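Local atomic coordinates of methylmalonyl-CoA carboxyltransferase 12S subunit (Propionibacterium freudenreichii, PDB entry 1ON3), a protein that catalyses the transfer of the carboxyl group of methylmalonyl-CoA to the biotin of the 1.3S subunit, as the hexameric core of transcarboxylase. Residues Gly31-Arg34 with Val35-Gln38; Ile193-Lys196 with Lys197-Met200; Pro283-Gly286 with Lys287-Tyr290; Val354-Cys357 with Asp358-Ile362; Phe474-Pro477 with Tyr478-Ala481. One frame throughout, in Å; residues are numbered along the deposited sequence. Where two conformers were deposited one is given.

Interaction 1: Gly31-Arg34 with Val35-Gln38; sequences GERR and VEKQ. With MCA (methylmalonyl-coenzyme A), chain T.
The first turn of helix 32-40, which brings Arg34 to the methylmalonyl-CoA pocket, starts where Gly31 O accepts Val35 N at 3.0 Å. Gly31 is the N-cap, and its positive phi of 101° suits glycine, because a CB would press on the carbonyl oxygen before it. Glu36, Lys37 and Gln38 then give their N-H groups to the carbonyls of Glu32, Arg33 and Arg34. Along one flank the extended chains of Glu32 and Glu36 run side by side and end the same way, with Glu32 OE1 just 3.2 Å from Glu36 OE1 and the two carboxylates steeply turned against each other. Arg33 bends at chi2 and chi3, which brings its guanidinium alongside the Glu36 carboxylate. The two planes are almost parallel, and Arg33 NH1 stands 3.5 Å from Glu36 OE2, which lies well out of the guanidinium plane: a salt bridge of charges, with no N-H pointing at the oxygen. Arg34 sends out a straight chain, and its NH2 meets O33 of the coenzyme's 3'-phosphate at 2.5 Å, a weak bond whose details are doubtful, since this arginine was deposited in two conformers. Further along, Gln38 NE2 bonds Asp138 and the backbone of Gln44. The Arg33 charge probably eases the crowding of the two glutamates, whose proximity could raise their affinity for a proton, while Arg34 could offer the phosphate a matching positive charge.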
# COMPACT_ATOMS: atom_id res chain seq x y z
N GLY E 31 -23.32 -48.00 -4.01
CA GLY E 31 -23.34 -49.44 -4.18
C GLY E 31 -23.24 -49.92 -5.62
O GLY E 31 -23.48 -49.18 -6.56
N GLU E 32 -22.91 -51.20 -5.76
CA GLU E 32 -22.75 -51.83 -7.06
C GLU E 32 -23.88 -51.59 -8.07
O GLU E 32 -23.63 -51.30 -9.24
CB GLU E 32 -22.59 -53.34 -6.86
CG GLU E 32 -22.68 -54.18 -8.11
CD GLU E 32 -22.86 -55.66 -7.79
OE1 GLU E 32 -22.94 -56.47 -8.74
OE2 GLU E 32 -22.93 -56.00 -6.59
N ARG E 33 -25.12 -51.71 -7.61
CA ARG E 33 -26.25 -51.53 -8.51
C ARG E 33 -26.40 -50.12 -9.07
O ARG E 33 -26.59 -49.96 -10.28
CB ARG E 33 -27.55 -51.93 -7.80
CG ARG E 33 -28.79 -51.80 -8.67
CD ARG E 33 -28.77 -52.74 -9.88
NE ARG E 33 -28.93 -54.15 -9.50
CZ ARG E 33 -27.96 -54.95 -9.08
NH1 ARG E 33 -26.71 -54.51 -8.97
NH2 ARG E 33 -28.23 -56.21 -8.76
N ARG E 34 -26.34 -49.11 -8.22
CA ARG E 34 -26.49 -47.74 -8.70
C ARG E 34 -25.29 -47.34 -9.54
O ARG E 34 -25.41 -46.48 -10.43
CB ARG E 34 -26.67 -46.78 -7.53
CG ARG E 34 -28.01 -46.92 -6.84
CD ARG E 34 -28.14 -45.97 -5.67
NE ARG E 34 -29.43 -46.12 -5.01
CZ ARG E 34 -30.60 -45.74 -5.53
NH1 ARG E 34 -30.64 -45.18 -6.73
NH2 ARG E 34 -31.72 -45.94 -4.85
N VAL E 35 -24.15 -47.96 -9.27
CA VAL E 35 -22.94 -47.72 -10.04
C VAL E 35 -23.15 -48.32 -11.43
O VAL E 35 -22.81 -47.71 -12.44
CB VAL E 35 -21.71 -48.39 -9.38
CG1 VAL E 35 -20.56 -48.49 -10.36
CG2 VAL E 35 -21.30 -47.59 -8.16
N GLU E 36 -23.74 -49.52 -11.49
CA GLU E 36 -23.99 -50.14 -12.79
C GLU E 36 -24.97 -49.30 -13.59
O GLU E 36 -24.82 -49.16 -14.80
CB GLU E 36 -24.56 -51.55 -12.62
CG GLU E 36 -23.54 -52.55 -12.13
CD GLU E 36 -24.12 -53.93 -11.91
OE1 GLU E 36 -23.37 -54.81 -11.44
OE2 GLU E 36 -25.33 -54.13 -12.21
N LYS E 37 -25.97 -48.73 -12.92
CA LYS E 37 -26.93 -47.91 -13.65
C LYS E 37 -26.22 -46.68 -14.22
O LYS E 37 -26.48 -46.28 -15.37
CB LYS E 37 -28.08 -47.48 -12.75
CG LYS E 37 -29.10 -46.60 -13.47
CD LYS E 37 -30.33 -46.35 -12.60
CE LYS E 37 -31.42 -45.62 -13.37
NZ LYS E 37 -32.67 -45.47 -12.56
N GLN E 38 -25.35 -46.07 -13.42
CA GLN E 38 -24.61 -44.89 -13.86
C GLN E 38 -23.84 -45.29 -15.12
O GLN E 38 -23.94 -44.63 -16.16
CB GLN E 38 -23.64 -44.42 -12.76
CG GLN E 38 -22.77 -43.22 -13.15
CD GLN E 38 -23.41 -41.86 -12.88
OE1 GLN E 38 -24.64 -41.74 -12.72
NE2 GLN E 38 -22.58 -40.82 -12.83
C8 MCA T . -33.07 -36.45 -6.82
N9 MCA T . -33.21 -37.20 -5.64
C4 MCA T . -33.32 -36.25 -4.64
C5 MCA T . -33.24 -35.00 -5.30
N7 MCA T . -33.08 -35.15 -6.66
N3 MCA T . -33.48 -36.45 -3.27
C2 MCA T . -33.56 -35.27 -2.57
N1 MCA T . -33.49 -34.00 -3.10
C6 MCA T . -33.33 -33.82 -4.47
N6 MCA T . -33.26 -32.57 -4.93
C1' MCA T . -33.23 -38.54 -5.41
C2' MCA T . -34.52 -39.13 -5.99
O2' MCA T . -35.58 -39.02 -5.09
C3' MCA T . -34.08 -40.52 -6.35
O3' MCA T . -34.25 -41.37 -5.23
C4' MCA T . -32.60 -40.41 -6.77
O4' MCA T . -32.15 -39.16 -6.12
C5' MCA T . -32.28 -40.21 -8.31
O5' MCA T . -33.33 -40.16 -8.89
P1 MCA T . -34.20 -40.55 -9.90
O11 MCA T . -35.44 -39.97 -9.86
O12 MCA T . -34.10 -41.85 -9.59
O6 MCA T . -33.71 -40.15 -11.41
P2 MCA T . -33.45 -39.74 -12.65
O21 MCA T . -34.63 -40.38 -13.01
O22 MCA T . -32.18 -39.90 -13.23
O7 MCA T . -33.82 -38.18 -12.60
CPB MCA T . -33.29 -37.38 -11.88
CPA MCA T . -33.63 -35.90 -11.74
CP7 MCA T . -34.81 -36.12 -10.77
CP9 MCA T . -33.85 -35.19 -13.10
CP8 MCA T . -32.42 -35.22 -11.04
OP3 MCA T . -34.51 -36.70 -9.72
CP6 MCA T . -35.56 -35.03 -10.26
OP2 MCA T . -36.08 -34.21 -11.10
NP2 MCA T . -35.69 -34.84 -8.80
CP5 MCA T . -35.81 -33.48 -8.39
CP4 MCA T . -35.45 -32.13 -8.72
CP3 MCA T . -35.66 -30.96 -7.89
OP1 MCA T . -36.98 -30.96 -7.56
NP1 MCA T . -34.84 -29.85 -7.38
CP2 MCA T . -35.62 -28.96 -6.56
CP1 MCA T . -34.67 -28.01 -5.96
P3 MCA T . -34.18 -42.96 -4.81
O31 MCA T . -35.38 -43.20 -5.67
O32 MCA T . -34.50 -43.06 -3.35
O33 MCA T . -33.02 -43.81 -5.27
S MCA T . -35.26 -26.94 -5.04
CS1 MCA T . -33.68 -26.51 -5.00
OS1 MCA T . -32.62 -26.96 -5.52
CS2 MCA T . -33.57 -25.14 -5.28
CS3 MCA T . -33.01 -24.38 -4.36
CS4 MCA T . -33.87 -24.20 -6.49
OS4 MCA T . -34.10 -23.00 -6.34
OS5 MCA T . -33.85 -24.75 -7.59

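Interaction 2: Ile193-Lys196 with Lys197-Met200; sequences IMTK and KAHM
The chain leaves strand 191-195 through a type I beta turn from Thr195 to Ala198, closed by Ala198 N to Thr195 O at 3.1 Å, with the donor lying above the carbonyl plane. Thr195 adds a second bond: its OG1 accepts Lys197 N at 3.2 Å, the pattern of an ST turn. With chi1 at 72° the hydroxyl sits between the backbone N and the carbonyl carbon, the crowded position, and there it faces the turn; threonine thus serves both strand and turn. A water stands 2.7 Å from Ala198 O, and Thr195 O is close to it as well, though it has more acceptors around it than protons to give. Met194, extended with CG anti to the backbone N (chi1 -157°), reaches across the mouth of the bend. Its CG touches Ala198 CB at 3.9 Å, and its methyl CE lies 3.7 Å from His199 CA and 3.9 Å from Met200 CB. A long unbranched chain suits this span, and the small Ala198 lets it pass. Lys196 turns outward to a salt bridge with Glu239, and His199 is hydrogen-bonded through NE2 to Asp219. The bend links strand 191-195 of the seven-stranded sheet to strand 199-201, which pairs in parallel with strand 177-179, within a domain of the ClpP/crotonase clan, whose fold carries its strands in two sheets.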
# COMPACT_ATOMS: atom_id res chain seq x y z
N ILE E 193 -18.24 -27.00 -19.14
CA ILE E 193 -18.08 -28.08 -20.12
C ILE E 193 -19.26 -28.98 -19.80
O ILE E 193 -19.39 -29.42 -18.66
CB ILE E 193 -16.80 -28.90 -19.91
CG1 ILE E 193 -15.57 -28.02 -20.13
CG2 ILE E 193 -16.75 -30.06 -20.90
CD1 ILE E 193 -14.31 -28.61 -19.51
N MET E 194 -20.10 -29.25 -20.79
CA MET E 194 -21.29 -30.06 -20.59
C MET E 194 -21.29 -31.28 -21.52
O MET E 194 -21.11 -31.13 -22.72
CB MET E 194 -22.51 -29.18 -20.88
CG MET E 194 -23.78 -29.62 -20.25
SD MET E 194 -25.06 -28.35 -20.40
CE MET E 194 -26.48 -29.43 -20.13
N THR E 195 -21.51 -32.48 -20.96
CA THR E 195 -21.53 -33.68 -21.80
C THR E 195 -22.92 -33.87 -22.41
O THR E 195 -23.88 -33.23 -21.98
CB THR E 195 -21.22 -34.96 -21.00
OG1 THR E 195 -22.34 -35.26 -20.16
CG2 THR E 195 -19.97 -34.77 -20.15
N LYS E 196 -23.02 -34.75 -23.40
CA LYS E 196 -24.31 -34.98 -24.04
C LYS E 196 -25.26 -35.83 -23.19
O LYS E 196 -26.40 -36.07 -23.57
CB LYS E 196 -24.11 -35.59 -25.44
CG LYS E 196 -23.59 -34.54 -26.41
CD LYS E 196 -23.49 -35.02 -27.84
CE LYS E 196 -23.14 -33.83 -28.75
NZ LYS E 196 -23.02 -34.21 -30.18
N LYS E 197 -24.79 -36.25 -22.02
CA LYS E 197 -25.63 -37.03 -21.13
C LYS E 197 -26.18 -36.11 -20.04
O LYS E 197 -27.06 -36.48 -19.27
CB LYS E 197 -24.83 -38.17 -20.49
CG LYS E 197 -24.44 -39.28 -21.45
CD LYS E 197 -25.68 -39.98 -22.01
CE LYS E 197 -25.28 -41.22 -22.81
NZ LYS E 197 -24.29 -40.88 -23.89
N ALA E 198 -25.66 -34.89 -19.99
CA ALA E 198 -26.07 -33.92 -18.97
C ALA E 198 -27.27 -33.07 -19.34
O ALA E 198 -27.64 -32.95 -20.50
CB ALA E 198 -24.89 -33.01 -18.61
N HIS E 199 -27.90 -32.50 -18.31
CA HIS E 199 -29.02 -31.59 -18.48
C HIS E 199 -28.92 -30.53 -17.38
O HIS E 199 -28.51 -30.81 -16.26
CB HIS E 199 -30.36 -32.34 -18.41
CG HIS E 199 -30.54 -33.32 -19.53
ND1 HIS E 199 -30.11 -34.63 -19.44
CD2 HIS E 199 -31.02 -33.16 -20.78
CE1 HIS E 199 -30.31 -35.23 -20.60
NE2 HIS E 199 -30.86 -34.37 -21.43
N MET E 200 -29.29 -29.31 -17.73
CA MET E 200 -29.22 -28.20 -16.79
C MET E 200 -30.39 -27.26 -17.06
O MET E 200 -30.73 -26.99 -18.20
CB MET E 200 -27.88 -27.48 -17.01
CG MET E 200 -27.64 -26.25 -16.16
SD MET E 200 -25.87 -25.80 -16.18
CE MET E 200 -25.70 -25.04 -17.82
O HOH W 1 -26.89 -32.95 -23.05

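Interaction 3: Pro283-Gly286 with Lys287-Tyr290; sequences PIDG and KKGY
Asp285 and Lys288 are set at a slant to each other beside a type I beta turn, the lysine folding back to meet the carboxylate. The aspartate places CG anti to its own N (chi1 -179°), which carries the carboxylate forward to the residues of the turn; its two oxygens then take different partners. OD2 pairs with Lys288 NZ at 3.1 Å, a salt bridge with a weak hydrogen bond, made possible because the lysine chain bends at chi2 and again at chi4. OD1 accepts Lys287 N at 2.8 Å in the manner of an Asx turn, although the position of that nitrogen is less certain. The turn itself is closed by Lys288 N to Asp285 O at 2.9 Å, an almost straight bond. Gly286, with no side chain, suits the exposed corner. The second cluster is apolar. Pro283 turns its ring toward the returning chain, resting CB on Lys288 CB at 3.9 Å and CG near Gly289 O at 3.7 Å. Its CD approaches Tyr290 CD2 at 3.7 Å, oblique to the aromatic ring. The compact proline ring thus offers apolar carbons to both Lys288 and Tyr290. The loop runs between helix 278-281 and helix 293-299. Arg408, between strands 402-407 and 409-411, grips the carbonyls of Pro283 and Lys288, and Tyr290 OH is hydrogen-bonded to Asp369 in strand 364-370.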
# COMPACT_ATOMS: atom_id res chain seq x y z
N PRO E 283 -10.72 -12.58 -49.42
CA PRO E 283 -11.03 -12.09 -50.77
C PRO E 283 -10.96 -10.57 -50.86
O PRO E 283 -11.29 -9.87 -49.90
CB PRO E 283 -12.46 -12.59 -50.99
CG PRO E 283 -12.56 -13.79 -50.12
CD PRO E 283 -11.86 -13.32 -48.86
N ILE E 284 -10.54 -10.05 -52.01
CA ILE E 284 -10.49 -8.60 -52.19
C ILE E 284 -11.93 -8.15 -52.42
O ILE E 284 -12.30 -7.02 -52.13
CB ILE E 284 -9.60 -8.19 -53.42
CG1 ILE E 284 -8.15 -8.63 -53.21
CG2 ILE E 284 -9.62 -6.69 -53.61
CD1 ILE E 284 -7.47 -8.00 -52.01
N ASP E 285 -12.74 -9.07 -52.94
CA ASP E 285 -14.15 -8.79 -53.20
C ASP E 285 -14.90 -8.79 -51.87
O ASP E 285 -15.17 -9.84 -51.29
CB ASP E 285 -14.74 -9.86 -54.12
CG ASP E 285 -16.21 -9.60 -54.46
OD1 ASP E 285 -16.82 -8.67 -53.90
OD2 ASP E 285 -16.76 -10.36 -55.29
N GLY E 286 -15.23 -7.59 -51.39
CA GLY E 286 -15.94 -7.46 -50.13
C GLY E 286 -17.19 -8.30 -50.05
O GLY E 286 -17.68 -8.57 -48.96
N LYS E 287 -17.72 -8.73 -51.20
CA LYS E 287 -18.94 -9.53 -51.22
C LYS E 287 -18.76 -11.01 -50.94
O LYS E 287 -19.74 -11.74 -50.76
CB LYS E 287 -19.67 -9.35 -52.55
CG LYS E 287 -20.24 -7.96 -52.77
CD LYS E 287 -20.94 -7.85 -54.11
CE LYS E 287 -21.48 -6.44 -54.33
NZ LYS E 287 -20.38 -5.43 -54.34
N LYS E 288 -17.51 -11.48 -50.89
CA LYS E 288 -17.26 -12.89 -50.61
C LYS E 288 -16.77 -13.04 -49.18
O LYS E 288 -15.92 -12.27 -48.74
CB LYS E 288 -16.20 -13.45 -51.56
CG LYS E 288 -16.55 -13.41 -53.04
CD LYS E 288 -17.76 -14.25 -53.36
CE LYS E 288 -17.85 -14.55 -54.85
NZ LYS E 288 -17.69 -13.33 -55.68
N GLY E 289 -17.30 -14.02 -48.47
CA GLY E 289 -16.87 -14.26 -47.10
C GLY E 289 -15.76 -15.29 -47.10
O GLY E 289 -15.17 -15.59 -48.13
N TYR E 290 -15.46 -15.83 -45.92
CA TYR E 290 -14.41 -16.83 -45.76
C TYR E 290 -14.47 -17.26 -44.30
O TYR E 290 -15.25 -16.70 -43.54
CB TYR E 290 -13.04 -16.22 -46.05
CG TYR E 290 -12.67 -15.04 -45.17
CD1 TYR E 290 -11.86 -15.20 -44.04
CD2 TYR E 290 -13.14 -13.76 -45.47
CE1 TYR E 290 -11.54 -14.10 -43.23
CE2 TYR E 290 -12.82 -12.66 -44.68
CZ TYR E 290 -12.02 -12.83 -43.56
OH TYR E 290 -11.69 -11.73 -42.80

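Interaction 4: Val354-Cys357 with Asp358-Ile362; sequences VNFC and DSFNI
Phe356 lays its ring against that of Phe360, one turn on, with CE1 only 3.4 Å from Phe360 CD1. The centroids are 5.0 Å apart and the planes meet at 39°, an oblique pairing. Phe356 has CG anti to its backbone N (chi1 177°), which swings the ring toward the helix end, where its CE2 atom also nears Ile362 CD1 at 4.2 Å. Helix 344-359 stops here in a Schellman motif: Ile362 N reaches back to Cys357 O at 2.9 Å, and a weak bond of 3.3 Å joins Asn361 N to Asp358 O. Asparagine suits the positive phi of the C-prime position, held by Asn361. Cys357 CB packs on Ile362 CB at 3.9 Å, the apolar clasp usual in this motif, and the strand 364-370 that follows completes a beta-alpha-beta unit. Phe356 also meets Phe191 edge-to-face. On the polar flank Asp358 takes Thr399 N and Val400 N, plus Lys517 and His518 of the second subunit. So many donors would be expected to keep this buried carboxylate ionised, whereas Ile362 O, also buried by the contact, has no partner in the model.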
# COMPACT_ATOMS: atom_id res chain seq x y z
N VAL E 354 -13.11 -11.63 -23.18
CA VAL E 354 -12.17 -10.54 -22.93
C VAL E 354 -11.97 -10.32 -21.42
O VAL E 354 -10.85 -10.21 -20.96
CB VAL E 354 -12.66 -9.22 -23.58
CG1 VAL E 354 -11.87 -8.02 -23.04
CG2 VAL E 354 -12.51 -9.31 -25.11
N ASN E 355 -13.06 -10.27 -20.64
CA ASN E 355 -12.91 -10.07 -19.19
C ASN E 355 -12.14 -11.22 -18.56
O ASN E 355 -11.30 -11.00 -17.68
CB ASN E 355 -14.26 -9.94 -18.49
CG ASN E 355 -14.98 -8.66 -18.84
OD1 ASN E 355 -14.34 -7.62 -19.05
ND2 ASN E 355 -16.31 -8.71 -18.89
N PHE E 356 -12.40 -12.44 -19.00
CA PHE E 356 -11.69 -13.58 -18.43
C PHE E 356 -10.18 -13.50 -18.71
O PHE E 356 -9.36 -13.65 -17.80
CB PHE E 356 -12.20 -14.91 -18.98
CG PHE E 356 -11.44 -16.09 -18.47
CD1 PHE E 356 -11.69 -16.60 -17.19
CD2 PHE E 356 -10.36 -16.61 -19.20
CE1 PHE E 356 -10.88 -17.60 -16.65
CE2 PHE E 356 -9.55 -17.59 -18.67
CZ PHE E 356 -9.81 -18.09 -17.38
N CYS E 357 -9.82 -13.30 -19.97
CA CYS E 357 -8.42 -13.22 -20.36
C CYS E 357 -7.74 -12.12 -19.57
O CYS E 357 -6.63 -12.31 -19.07
CB CYS E 357 -8.27 -12.97 -21.87
SG CYS E 357 -8.68 -14.42 -22.89
N ASP E 358 -8.41 -10.97 -19.44
CA ASP E 358 -7.83 -9.88 -18.69
C ASP E 358 -7.58 -10.29 -17.24
O ASP E 358 -6.51 -10.02 -16.69
CB ASP E 358 -8.73 -8.64 -18.71
CG ASP E 358 -8.08 -7.44 -18.03
OD1 ASP E 358 -8.73 -6.83 -17.16
OD2 ASP E 358 -6.92 -7.11 -18.37
N SER E 359 -8.55 -10.96 -16.61
CA SER E 359 -8.40 -11.39 -15.23
C SER E 359 -7.19 -12.27 -15.00
O SER E 359 -6.53 -12.16 -13.97
CB SER E 359 -9.63 -12.16 -14.74
OG SER E 359 -10.68 -11.28 -14.45
N PHE E 360 -6.91 -13.15 -15.96
CA PHE E 360 -5.79 -14.06 -15.79
C PHE E 360 -4.55 -13.81 -16.64
O PHE E 360 -3.81 -14.73 -16.97
CB PHE E 360 -6.28 -15.49 -15.94
CG PHE E 360 -7.17 -15.91 -14.82
CD1 PHE E 360 -8.55 -15.88 -14.96
CD2 PHE E 360 -6.63 -16.24 -13.57
CE1 PHE E 360 -9.39 -16.16 -13.88
CE2 PHE E 360 -7.47 -16.52 -12.48
CZ PHE E 360 -8.85 -16.48 -12.64
N ASN E 361 -4.35 -12.54 -16.96
CA ASN E 361 -3.15 -12.09 -17.68
C ASN E 361 -2.84 -12.71 -19.03
O ASN E 361 -1.66 -12.88 -19.38
CB ASN E 361 -1.96 -12.27 -16.73
CG ASN E 361 -2.29 -11.82 -15.32
OD1 ASN E 361 -2.68 -10.68 -15.10
ND2 ASN E 361 -2.14 -12.73 -14.35
N ILE E 362 -3.88 -13.02 -19.79
CA ILE E 362 -3.74 -13.62 -21.13
C ILE E 362 -3.92 -12.51 -22.18
O ILE E 362 -5.00 -11.91 -22.27
CB ILE E 362 -4.84 -14.69 -21.33
CG1 ILE E 362 -4.66 -15.80 -20.28
CG2 ILE E 362 -4.80 -15.25 -22.76
CD1 ILE E 362 -5.71 -16.88 -20.33

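Interaction 5: Phe474-Pro477 with Tyr478-Ala481; sequences FNTP and YVAA
Phe474 leads into the N-terminal cap of helix 477-482, with Thr476 as N-cap; its carbonyl oxygen lies 3.5 Å from Val479 CB, so the valine isopropyl group packs against the Phe474 backbone. The Phe474 ring itself points elsewhere, meeting Tyr470 edge-to-face and packing on Gln145 of the second subunit, a residue of the methylmalonyl-CoA pocket. Asn475 carries the chain round the bend, its side chain resting on strand 435-437. At Thr476 a chi1 of 70° sets OG1 over the open helix start, where it accepts Val479 N at 3.3 Å, a weak capping bond. Val479 CG2 lies at the same 3.3 Å from OG1, and the two side chains cross nearly at right angles. The ring of Tyr478 presents its edge to that hydroxyl and meets Phe65 of the third subunit edge-to-face. Thr476 O takes Ala480 N at 3.2 Å, in the carbonyl plane, and Val479 N more weakly at 3.1 Å. A threonine serves here because its hydroxyl can accept from a first-turn N-H that is otherwise only weakly bonded to Thr476 O. Pro477 follows, and proline suits a first turn, where no N-H is required; its ring packs on Val489 and on Leu8 of the third subunit. Pro477 O then receives Ala481 N at 3.0 Å, the donor tilted 25° from the carbonyl plane.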
# COMPACT_ATOMS: atom_id res chain seq x y z
N PHE E 474 -10.42 8.75 -46.88
CA PHE E 474 -10.50 8.18 -45.54
C PHE E 474 -10.35 6.68 -45.38
O PHE E 474 -9.66 6.22 -44.47
CB PHE E 474 -11.86 8.50 -44.90
CG PHE E 474 -12.08 9.95 -44.58
CD1 PHE E 474 -11.15 10.68 -43.84
CD2 PHE E 474 -13.27 10.58 -44.96
CE1 PHE E 474 -11.40 12.01 -43.49
CE2 PHE E 474 -13.53 11.91 -44.61
CZ PHE E 474 -12.58 12.62 -43.87
N ASN E 475 -11.01 5.93 -46.25
CA ASN E 475 -11.07 4.48 -46.12
C ASN E 475 -9.98 3.54 -46.61
O ASN E 475 -10.24 2.36 -46.84
CB ASN E 475 -12.44 4.02 -46.65
CG ASN E 475 -13.60 4.76 -45.97
OD1 ASN E 475 -13.38 5.56 -45.06
ND2 ASN E 475 -14.82 4.49 -46.42
N THR E 476 -8.76 4.03 -46.76
CA THR E 476 -7.68 3.15 -47.19
C THR E 476 -6.73 2.95 -46.01
O THR E 476 -6.68 3.77 -45.09
CB THR E 476 -6.88 3.76 -48.34
OG1 THR E 476 -6.13 4.87 -47.85
CG2 THR E 476 -7.82 4.22 -49.46
N PRO E 477 -5.96 1.85 -46.04
CA PRO E 477 -4.99 1.52 -44.98
C PRO E 477 -4.00 2.66 -44.79
O PRO E 477 -3.52 2.91 -43.69
CB PRO E 477 -4.30 0.27 -45.53
CG PRO E 477 -5.31 -0.34 -46.43
CD PRO E 477 -5.93 0.84 -47.11
N TYR E 478 -3.69 3.35 -45.89
CA TYR E 478 -2.73 4.44 -45.84
C TYR E 478 -3.21 5.66 -45.08
O TYR E 478 -2.42 6.36 -44.46
CB TYR E 478 -2.30 4.81 -47.25
CG TYR E 478 -1.63 3.66 -47.96
CD1 TYR E 478 -2.36 2.77 -48.76
CD2 TYR E 478 -0.27 3.40 -47.77
CE1 TYR E 478 -1.75 1.66 -49.36
CE2 TYR E 478 0.35 2.30 -48.36
CZ TYR E 478 -0.39 1.43 -49.15
OH TYR E 478 0.23 0.35 -49.72
N VAL E 479 -4.51 5.93 -45.12
CA VAL E 479 -5.02 7.07 -44.38
C VAL E 479 -5.06 6.69 -42.89
O VAL E 479 -4.78 7.52 -42.03
CB VAL E 479 -6.44 7.46 -44.81
CG1 VAL E 479 -6.89 8.70 -44.03
CG2 VAL E 479 -6.49 7.73 -46.31
N ALA E 480 -5.44 5.45 -42.60
CA ALA E 480 -5.49 5.00 -41.22
C ALA E 480 -4.09 5.15 -40.63
O ALA E 480 -3.92 5.64 -39.51
CB ALA E 480 -5.94 3.54 -41.13
N ALA E 481 -3.08 4.76 -41.40
CA ALA E 481 -1.70 4.86 -40.96
C ALA E 481 -1.27 6.32 -40.88
O ALA E 481 -0.51 6.71 -39.99
CB ALA E 481 -0.79 4.08 -41.91

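In the fold
Along the chain the five contacts follow one another, spread over two duplicated crotonase-type halves. Interactions 1 and 2 lie in the N-terminal half, their centres about 20 Å apart: the helix before its seven-stranded sheet, and the exit from strand 191-195. Interactions 3, 4 and 5 belong to the C-terminal half and its own seven-stranded sheet. Interaction 4, near the middle of the chain, ends a helix joining two strands of that sheet. Interactions 3 and 5, centres about 19 Å apart, sit at the far end, with about 67 Å between the centres of interactions 5 and 1. Both interactions 4 and 5 touch the second subunit, whose Gly413 also binds the coenzyme whose phosphate Arg34 approaches, so assembly and substrate binding are joined.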